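Local coordinates for protein L-lysine 6-monooxygenase involved in desferrioxamine biosynthesis (Erwinia amylovora CFBP1430, PDB 5O8R) that probably hydroxylates the side-chain amino group of L-lysine, using FAD and NADPH, as an early step in making the siderophore desferrioxamine, at residues T196-G201 / L336-G341; N223-A228 / N298-S303. One frame throughout, in Å; residues are numbered along the deposited sequence.

Interaction 1: T196-G201 / L336-G341. With NAP (NADP nicotinamide-adenine-dinucleotide phosphate), chain D.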
loop_
_atom_site.group_PDB
_atom_site.type_symbol
_atom_site.label_atom_id
_atom_site.label_comp_id
_atom_site.label_asym_id
_atom_site.label_seq_id
_atom_site.Cartn_x
_atom_site.Cartn_y
_atom_site.Cartn_z
ATOM N N THR A 196 25.582 10.548 -17.153
ATOM C CA THR A 196 24.317 10.895 -17.754
ATOM C C THR A 196 23.709 9.621 -18.192
ATOM O O THR A 196 24.403 8.750 -18.623
ATOM C CB THR A 196 24.581 11.763 -18.973
ATOM O OG1 THR A 196 25.116 12.988 -18.507
ATOM C CG2 THR A 196 23.348 12.013 -19.774
ATOM N N VAL A 197 22.403 9.522 -18.120
ATOM C CA VAL A 197 21.721 8.275 -18.375
ATOM C C VAL A 197 20.737 8.592 -19.412
ATOM O O VAL A 197 19.920 9.462 -19.200
ATOM C CB VAL A 197 21.058 7.739 -17.116
ATOM C CG1 VAL A 197 20.202 6.550 -17.433
ATOM C CG2 VAL A 197 22.132 7.289 -16.154
ATOM N N LEU A 198 20.854 7.924 -20.553
ATOM C CA LEU A 198 20.131 8.320 -21.741
ATOM C C LEU A 198 19.126 7.248 -22.096
ATOM O O LEU A 198 19.492 6.104 -22.289
ATOM C CB LEU A 198 21.108 8.563 -22.855
ATOM C CG LEU A 198 20.334 9.253 -23.976
ATOM C CD1 LEU A 198 20.958 10.557 -24.399
ATOM C CD2 LEU A 198 20.237 8.331 -25.160
ATOM N N GLY A 199 17.852 7.618 -22.153
ATOM C CA GLY A 199 16.729 6.655 -22.278
ATOM C C GLY A 199 15.913 6.600 -20.993
ATOM O O GLY A 199 16.484 6.826 -19.929
ATOM N N SER A 200 14.592 6.372 -21.088
ATOM C CA SER A 200 13.719 6.400 -19.898
ATOM C C SER A 200 12.828 5.184 -19.735
ATOM O O SER A 200 11.774 5.249 -19.087
ATOM C CB SER A 200 12.889 7.690 -19.834
ATOM O OG SER A 200 12.014 7.806 -20.942
ATOM N N GLY A 201 13.278 4.065 -20.264
ATOM C CA GLY A 201 12.703 2.820 -19.881
ATOM C C GLY A 201 13.106 2.365 -18.485
ATOM O O GLY A 201 13.763 3.095 -17.742
ATOM N N LEU A 336 28.600 8.142 -19.608
ATOM C CA LEU A 336 27.423 8.064 -20.450
ATOM C C LEU A 336 26.877 6.623 -20.479
ATOM O O LEU A 336 27.547 5.737 -20.957
ATOM C CB LEU A 336 27.732 8.539 -21.847
ATOM C CG LEU A 336 26.560 8.285 -22.749
ATOM C CD1 LEU A 336 25.332 9.019 -22.256
ATOM C CD2 LEU A 336 26.883 8.794 -24.126
ATOM N N VAL A 337 25.671 6.408 -19.948
ATOM C CA VAL A 337 25.054 5.107 -19.879
ATOM C C VAL A 337 23.944 5.193 -20.858
ATOM O O VAL A 337 23.059 6.037 -20.717
ATOM C CB VAL A 337 24.511 4.795 -18.495
ATOM C CG1 VAL A 337 23.735 3.505 -18.507
ATOM C CG2 VAL A 337 25.662 4.682 -17.497
ATOM N N MET A 338 24.021 4.344 -21.878
ATOM C CA MET A 338 23.123 4.408 -22.988
ATOM C C MET A 338 22.061 3.315 -22.778
ATOM O O MET A 338 22.289 2.153 -23.043
ATOM C CB MET A 338 23.914 4.201 -24.234
ATOM C CG MET A 338 23.072 4.474 -25.454
ATOM S SD MET A 338 23.117 6.197 -25.921
ATOM C CE MET A 338 24.879 6.419 -26.124
ATOM N N ALA A 339 20.893 3.713 -22.280
ATOM C CA ALA A 339 19.893 2.795 -21.727
ATOM C C ALA A 339 18.773 2.772 -22.726
ATOM O O ALA A 339 17.599 3.027 -22.405
ATOM C CB ALA A 339 19.425 3.291 -20.351
ATOM N N THR A 340 19.156 2.445 -23.950
ATOM C CA THR A 340 18.308 2.652 -25.136
ATOM C C THR A 340 17.723 1.376 -25.671
ATOM O O THR A 340 17.067 1.393 -26.715
ATOM C CB THR A 340 19.097 3.341 -26.264
ATOM O OG1 THR A 340 20.373 2.700 -26.441
ATOM C CG2 THR A 340 19.338 4.761 -25.881
ATOM N N GLY A 341 17.956 0.275 -24.963
ATOM C CA GLY A 341 17.235 -0.944 -25.233
ATOM C C GLY A 341 17.905 -2.014 -26.078
ATOM O O GLY A 341 19.132 -2.209 -26.013
HETATM P PA NAP D . 13.318 0.626 -23.639
HETATM O O1A NAP D . 13.264 0.070 -25.079
HETATM O O2A NAP D . 12.043 1.086 -22.907
HETATM O O5B NAP D . 14.421 1.792 -23.472
HETATM C C5B NAP D . 14.525 2.728 -24.533
HETATM C C4B NAP D . 14.531 4.136 -24.007
HETATM O O4B NAP D . 15.564 4.691 -24.788
HETATM C C3B NAP D . 13.198 4.882 -24.246
HETATM O O3B NAP D . 12.824 5.846 -23.209
HETATM C C2B NAP D . 13.507 5.462 -25.622
HETATM O O2B NAP D . 12.660 6.567 -26.010
HETATM C C1B NAP D . 14.987 5.795 -25.440
HETATM N N9A NAP D . 15.697 6.161 -26.694
HETATM C C8A NAP D . 15.889 5.478 -27.860
HETATM N N7A NAP D . 16.581 6.269 -28.752
HETATM C C5A NAP D . 16.819 7.430 -28.126
HETATM C C6A NAP D . 17.465 8.696 -28.443
HETATM N N6A NAP D . 18.009 8.794 -29.640
HETATM N N1A NAP D . 17.495 9.707 -27.534
HETATM C C2A NAP D . 16.955 9.580 -26.290
HETATM N N3A NAP D . 16.326 8.441 -25.895
HETATM C C4A NAP D . 16.237 7.371 -26.772
HETATM O O3 NAP D . 14.017 -0.627 -22.893
HETATM P PN NAP D . 14.886 -0.757 -21.542
HETATM O O1N NAP D . 16.072 -1.582 -21.944
HETATM O O2N NAP D . 15.117 0.631 -20.841
HETATM O O5D NAP D . 13.943 -1.815 -20.726
HETATM C C5D NAP D . 12.551 -2.076 -21.032
HETATM C C4D NAP D . 12.369 -3.130 -22.140
HETATM O O4D NAP D . 12.847 -4.329 -21.557
HETATM C C3D NAP D . 10.904 -3.331 -22.608
HETATM O O3D NAP D . 10.664 -3.389 -24.043
HETATM C C2D NAP D . 10.466 -4.610 -21.925
HETATM O O2D NAP D . 9.994 -5.605 -22.851
HETATM C C1D NAP D . 11.714 -5.099 -21.156
HETATM N N1N NAP D . 11.634 -5.122 -19.677
HETATM C C2N NAP D . 12.798 -5.085 -18.960
HETATM C C3N NAP D . 12.745 -5.166 -17.561
HETATM C C7N NAP D . 13.960 -5.119 -16.700
HETATM O O7N NAP D . 13.981 -5.832 -15.677
HETATM N N7N NAP D . 14.924 -4.277 -17.089
HETATM C C4N NAP D . 11.518 -5.285 -16.908
HETATM C C5N NAP D . 10.348 -5.318 -17.658
HETATM C C6N NAP D . 10.430 -5.249 -19.044
HETATM P P2B NAP D . 11.151 6.332 -26.547
HETATM O O1X NAP D . 10.846 7.593 -27.360
HETATM O O2X NAP D . 10.296 6.132 -25.300
HETATM O O3X NAP D . 11.251 5.053 -27.358
#

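Interaction 2: N223-A228 / N298-S303. With NAP (NADP nicotinamide-adenine-dinucleotide phosphate), chain D.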
loop_
_atom_site.group_PDB
_atom_site.type_symbol
_atom_site.label_atom_id
_atom_site.label_comp_id
_atom_site.label_asym_id
_atom_site.label_seq_id
_atom_site.Cartn_x
_atom_site.Cartn_y
_atom_site.Cartn_z
ATOM N N ASN A 223 22.807 13.152 -14.384
ATOM C CA ASN A 223 21.805 13.580 -15.320
ATOM C C ASN A 223 21.024 12.431 -15.866
ATOM O O ASN A 223 21.526 11.344 -15.916
ATOM C CB ASN A 223 22.487 14.269 -16.464
ATOM C CG ASN A 223 23.331 15.396 -15.988
ATOM O OD1 ASN A 223 22.825 16.320 -15.378
ATOM N ND2 ASN A 223 24.623 15.309 -16.208
ATOM N N TRP A 224 19.799 12.720 -16.292
ATOM C CA TRP A 224 18.917 11.792 -16.947
ATOM C C TRP A 224 18.258 12.520 -18.111
ATOM O O TRP A 224 17.686 13.563 -17.913
ATOM C CB TRP A 224 17.847 11.304 -15.960
ATOM C CG TRP A 224 17.093 10.060 -16.406
ATOM C CD1 TRP A 224 17.191 9.420 -17.608
ATOM C CD2 TRP A 224 16.132 9.338 -15.660
ATOM N NE1 TRP A 224 16.390 8.351 -17.639
ATOM C CE2 TRP A 224 15.713 8.272 -16.457
ATOM C CE3 TRP A 224 15.582 9.484 -14.387
ATOM C CZ2 TRP A 224 14.741 7.363 -16.042
ATOM C CZ3 TRP A 224 14.618 8.551 -13.957
ATOM C CH2 TRP A 224 14.211 7.515 -14.786
ATOM N N ILE A 225 18.366 11.996 -19.325
ATOM C CA ILE A 225 17.782 12.645 -20.509
ATOM C C ILE A 225 17.107 11.577 -21.299
ATOM O O ILE A 225 17.720 10.529 -21.498
ATOM C CB ILE A 225 18.885 13.202 -21.447
ATOM C CG1 ILE A 225 19.503 14.457 -20.875
ATOM C CG2 ILE A 225 18.370 13.472 -22.865
ATOM C CD1 ILE A 225 20.927 14.643 -21.317
ATOM N N THR A 226 15.936 11.877 -21.847
ATOM C CA THR A 226 15.224 10.936 -22.709
ATOM C C THR A 226 14.386 11.586 -23.824
ATOM O O THR A 226 14.008 12.733 -23.741
ATOM C CB THR A 226 14.325 10.053 -21.873
ATOM O OG1 THR A 226 13.509 9.261 -22.730
ATOM C CG2 THR A 226 13.447 10.906 -20.991
ATOM N N ARG A 227 14.105 10.810 -24.858
ATOM C CA ARG A 227 13.310 11.241 -26.018
ATOM C C ARG A 227 11.840 11.302 -25.609
ATOM O O ARG A 227 11.076 12.112 -26.136
ATOM C CB ARG A 227 13.482 10.226 -27.199
ATOM C CG ARG A 227 13.146 10.738 -28.606
ATOM C CD ARG A 227 12.478 9.688 -29.511
ATOM N NE ARG A 227 13.432 8.859 -30.278
ATOM C CZ ARG A 227 13.644 7.536 -30.154
ATOM N NH1 ARG A 227 12.981 6.801 -29.276
ATOM N NH2 ARG A 227 14.551 6.925 -30.921
ATOM N N ALA A 228 11.469 10.416 -24.673
ATOM C CA ALA A 228 10.102 10.219 -24.249
ATOM C C ALA A 228 9.595 11.498 -23.674
ATOM O O ALA A 228 10.379 12.310 -23.205
ATOM C CB ALA A 228 10.014 9.141 -23.180
ATOM N N ASN A 298 20.291 16.917 -13.357
ATOM C CA ASN A 298 19.377 17.427 -14.372
ATOM C C ASN A 298 18.656 16.276 -14.981
ATOM O O ASN A 298 19.077 15.140 -14.937
ATOM C CB ASN A 298 20.093 18.193 -15.466
ATOM C CG ASN A 298 21.019 19.263 -14.911
ATOM O OD1 ASN A 298 20.592 20.348 -14.523
ATOM N ND2 ASN A 298 22.275 18.937 -14.822
ATOM N N LEU A 299 17.500 16.579 -15.477
ATOM C CA LEU A 299 16.586 15.580 -15.933
ATOM C C LEU A 299 15.898 16.257 -17.101
ATOM O O LEU A 299 15.251 17.276 -16.926
ATOM C CB LEU A 299 15.598 15.215 -14.849
ATOM C CG LEU A 299 16.133 14.308 -13.784
ATOM C CD1 LEU A 299 16.574 15.075 -12.580
ATOM C CD2 LEU A 299 15.051 13.382 -13.330
ATOM N N PHE A 300 16.081 15.750 -18.300
ATOM C CA PHE A 300 15.429 16.353 -19.423
ATOM C C PHE A 300 14.583 15.340 -20.068
ATOM O O PHE A 300 14.752 14.165 -19.849
ATOM C CB PHE A 300 16.443 16.845 -20.401
ATOM C CG PHE A 300 17.148 18.071 -19.962
ATOM C CD1 PHE A 300 16.646 19.301 -20.294
ATOM C CD2 PHE A 300 18.340 17.987 -19.257
ATOM C CE1 PHE A 300 17.322 20.441 -19.913
ATOM C CE2 PHE A 300 19.034 19.115 -18.880
ATOM C CZ PHE A 300 18.512 20.346 -19.189
ATOM N N THR A 301 13.699 15.819 -20.913
ATOM C CA THR A 301 12.602 15.027 -21.403
ATOM C C THR A 301 12.226 15.546 -22.853
ATOM O O THR A 301 12.744 16.568 -23.310
ATOM C CB THR A 301 11.531 15.113 -20.297
ATOM O OG1 THR A 301 10.513 14.168 -20.537
ATOM C CG2 THR A 301 10.939 16.559 -20.152
ATOM N N HIS A 302 11.408 14.825 -23.611
ATOM C CA HIS A 302 11.158 15.161 -25.051
ATOM C C HIS A 302 12.389 15.341 -25.948
ATOM O O HIS A 302 12.285 16.032 -26.952
ATOM C CB HIS A 302 10.304 16.434 -25.228
ATOM C CG HIS A 302 8.925 16.343 -24.671
ATOM N ND1 HIS A 302 8.579 16.902 -23.454
ATOM C CD2 HIS A 302 7.798 15.770 -25.167
ATOM C CE1 HIS A 302 7.290 16.705 -23.240
ATOM N NE2 HIS A 302 6.799 16.005 -24.251
ATOM N N SER A 303 13.534 14.747 -25.610
ATOM C CA SER A 303 14.827 15.069 -26.266
ATOM C C SER A 303 15.515 13.882 -26.987
ATOM O O SER A 303 16.089 12.963 -26.360
ATOM C CB SER A 303 15.815 15.682 -25.268
ATOM O OG SER A 303 15.206 16.657 -24.464
HETATM P PA NAP D . 13.318 0.626 -23.639
HETATM O O1A NAP D . 13.264 0.070 -25.079
HETATM O O2A NAP D . 12.043 1.086 -22.907
HETATM O O5B NAP D . 14.421 1.792 -23.472
HETATM C C5B NAP D . 14.525 2.728 -24.533
HETATM C C4B NAP D . 14.531 4.136 -24.007
HETATM O O4B NAP D . 15.564 4.691 -24.788
HETATM C C3B NAP D . 13.198 4.882 -24.246
HETATM O O3B NAP D . 12.824 5.846 -23.209
HETATM C C2B NAP D . 13.507 5.462 -25.622
HETATM O O2B NAP D . 12.660 6.567 -26.010
HETATM C C1B NAP D . 14.987 5.795 -25.440
HETATM N N9A NAP D . 15.697 6.161 -26.694
HETATM C C8A NAP D . 15.889 5.478 -27.860
HETATM N N7A NAP D . 16.581 6.269 -28.752
HETATM C C5A NAP D . 16.819 7.430 -28.126
HETATM C C6A NAP D . 17.465 8.696 -28.443
HETATM N N6A NAP D . 18.009 8.794 -29.640
HETATM N N1A NAP D . 17.495 9.707 -27.534
HETATM C C2A NAP D . 16.955 9.580 -26.290
HETATM N N3A NAP D . 16.326 8.441 -25.895
HETATM C C4A NAP D . 16.237 7.371 -26.772
HETATM O O3 NAP D . 14.017 -0.627 -22.893
HETATM P PN NAP D . 14.886 -0.757 -21.542
HETATM O O1N NAP D . 16.072 -1.582 -21.944
HETATM O O2N NAP D . 15.117 0.631 -20.841
HETATM O O5D NAP D . 13.943 -1.815 -20.726
HETATM C C5D NAP D . 12.551 -2.076 -21.032
HETATM C C4D NAP D . 12.369 -3.130 -22.140
HETATM O O4D NAP D . 12.847 -4.329 -21.557
HETATM C C3D NAP D . 10.904 -3.331 -22.608
HETATM O O3D NAP D . 10.664 -3.389 -24.043
HETATM C C2D NAP D . 10.466 -4.610 -21.925
HETATM O O2D NAP D . 9.994 -5.605 -22.851
HETATM C C1D NAP D . 11.714 -5.099 -21.156
HETATM N N1N NAP D . 11.634 -5.122 -19.677
HETATM C C2N NAP D . 12.798 -5.085 -18.960
HETATM C C3N NAP D . 12.745 -5.166 -17.561
HETATM C C7N NAP D . 13.960 -5.119 -16.700
HETATM O O7N NAP D . 13.981 -5.832 -15.677
HETATM N N7N NAP D . 14.924 -4.277 -17.089
HETATM C C4N NAP D . 11.518 -5.285 -16.908
HETATM C C5N NAP D . 10.348 -5.318 -17.658
HETATM C C6N NAP D . 10.430 -5.249 -19.044
HETATM P P2B NAP D . 11.151 6.332 -26.547
HETATM O O1X NAP D . 10.846 7.593 -27.360
HETATM O O2X NAP D . 10.296 6.132 -25.300
HETATM O O3X NAP D . 11.251 5.053 -27.358
#

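Interaction 1: T196-G201 / L336-G341
V197 and V337 sit side by side on neighbouring parallel strands at the heart of the Rossmann-type NADP(H)-binding domain, V197 CG2 lying 4.2 Å from V337 CB. The evidence for the parallel pairing is a ladder of three backbone bonds: V337 N to T196 O, the straightest, L198 N to V337 O, and A339 N to L198 O (2.8 Å), the most bent at 152°. Side chains alternate across the sheet. V197, V337 and A339 form a low ridge against helix 202-212, where V197 and A339 meet A204 and V337 meets I207.

The other face carries the larger bumps of L198, L336 and M338. L198 CG is anti to the backbone N (chi1 -168°), and its CD2 rests over the notch where two neighbouring knobs meet, M338 SD at 3.7 Å and T340 CG2 at 3.8 Å. The methionine's bend at chi2 sets SD beside CD2; chi3 then turns only the CE methyl. L336 CD1 packs beside L198 CB, and L305 of strand 303-311 adds to this layer.

Past the strand ends the surface dips. G199, with phi at 110°, brings no side chain, and A339 O and the adenosine ribose O4B of NADP (3.4 Å) both come close to its CA, from neighbouring directions. This glycine-rich turn, leading into helix 202-212, is consistent with a GxGxxA dinucleotide-binding loop. L198 CD2 also touches adenine C2A, while the ribose hydroxyl O3B accepts a hydrogen bond from S200 N at 2.8 Å.

Interaction 2: N223-A228 / N298-S303
N223 and N298 lie side by side at the start of a parallel pairing in the Rossmann-type sheet, whose outermost strand within this chain is 297-300; their amide planes are only 17° apart. N298 ND2 donates almost within its own amide plane to N223 OD1 (2.7 Å), so the two flat groups are held as neighbouring, similarly turned plates. N223 ND2 is bonded to Q221 OE1 and, weakly, to T196 OG1.

One residue on, the side chains change face and turn apart. W224 and L299 cross obliquely, L299 CD2 coming to 4.1 Å from W224 CE3, while the indole leads away to stack on Y208 of helix 202-212. I225 and F300 again point the same way, with I225 CG1 packed on F300 CB at 3.9 Å; the ring of Y329 meets that of F300. Between these pairs F300 N donates to W224 O. L299 also makes backbone hydrogen bonds to the second subunit.

Beyond the strands the two loops interlock: S303 N donates to T226 O (2.8 Å), and H302 N to A228 O. T226 OG1 accepts from A228 N, an ST turn, and also pairs with S200 OG, next to the adenosine ribose.

R227, within this turn, reaches the nucleotide. Its CG is anti to the backbone N (chi1 -159°), and bends at chi2 and chi3 bring one guanidinium face to the N7A/C5A rim of the adenine, C5A lying 3.6 Å above its plane and off toward the edge. E304 forms a salt bridge with NE, probably helping to fix the group's rotation. The site reads the 2'-phosphate, consistent with NADPH use: P2B lies in plane at the guanidinium edge, and NH1 donates to O1X at 3.0 Å.

In the fold
From the N terminus, strand 177-178 comes first in the sheet, then 194-198, helix 202-212 and strand 221-225. An excursion of helices and loops then returns in strand 297-300, where interaction 2 closes the inner loop. The chain continues through strands 303-311, 315-322 and 327-333 before 335-338 inserts between 177-178 and 194-198, so interaction 1 closes a larger loop with interaction 2 nested inside it. The sheet order 177-178, 335-338, 194-198, 221-225, 297-300 puts interaction 2 outermost within this chain. Their centres are 9 Å apart, joined by probable hydrogen bonds between G199 O and W224 NE1 and between S200 OG and T226 OG1, and both touch the same NADP.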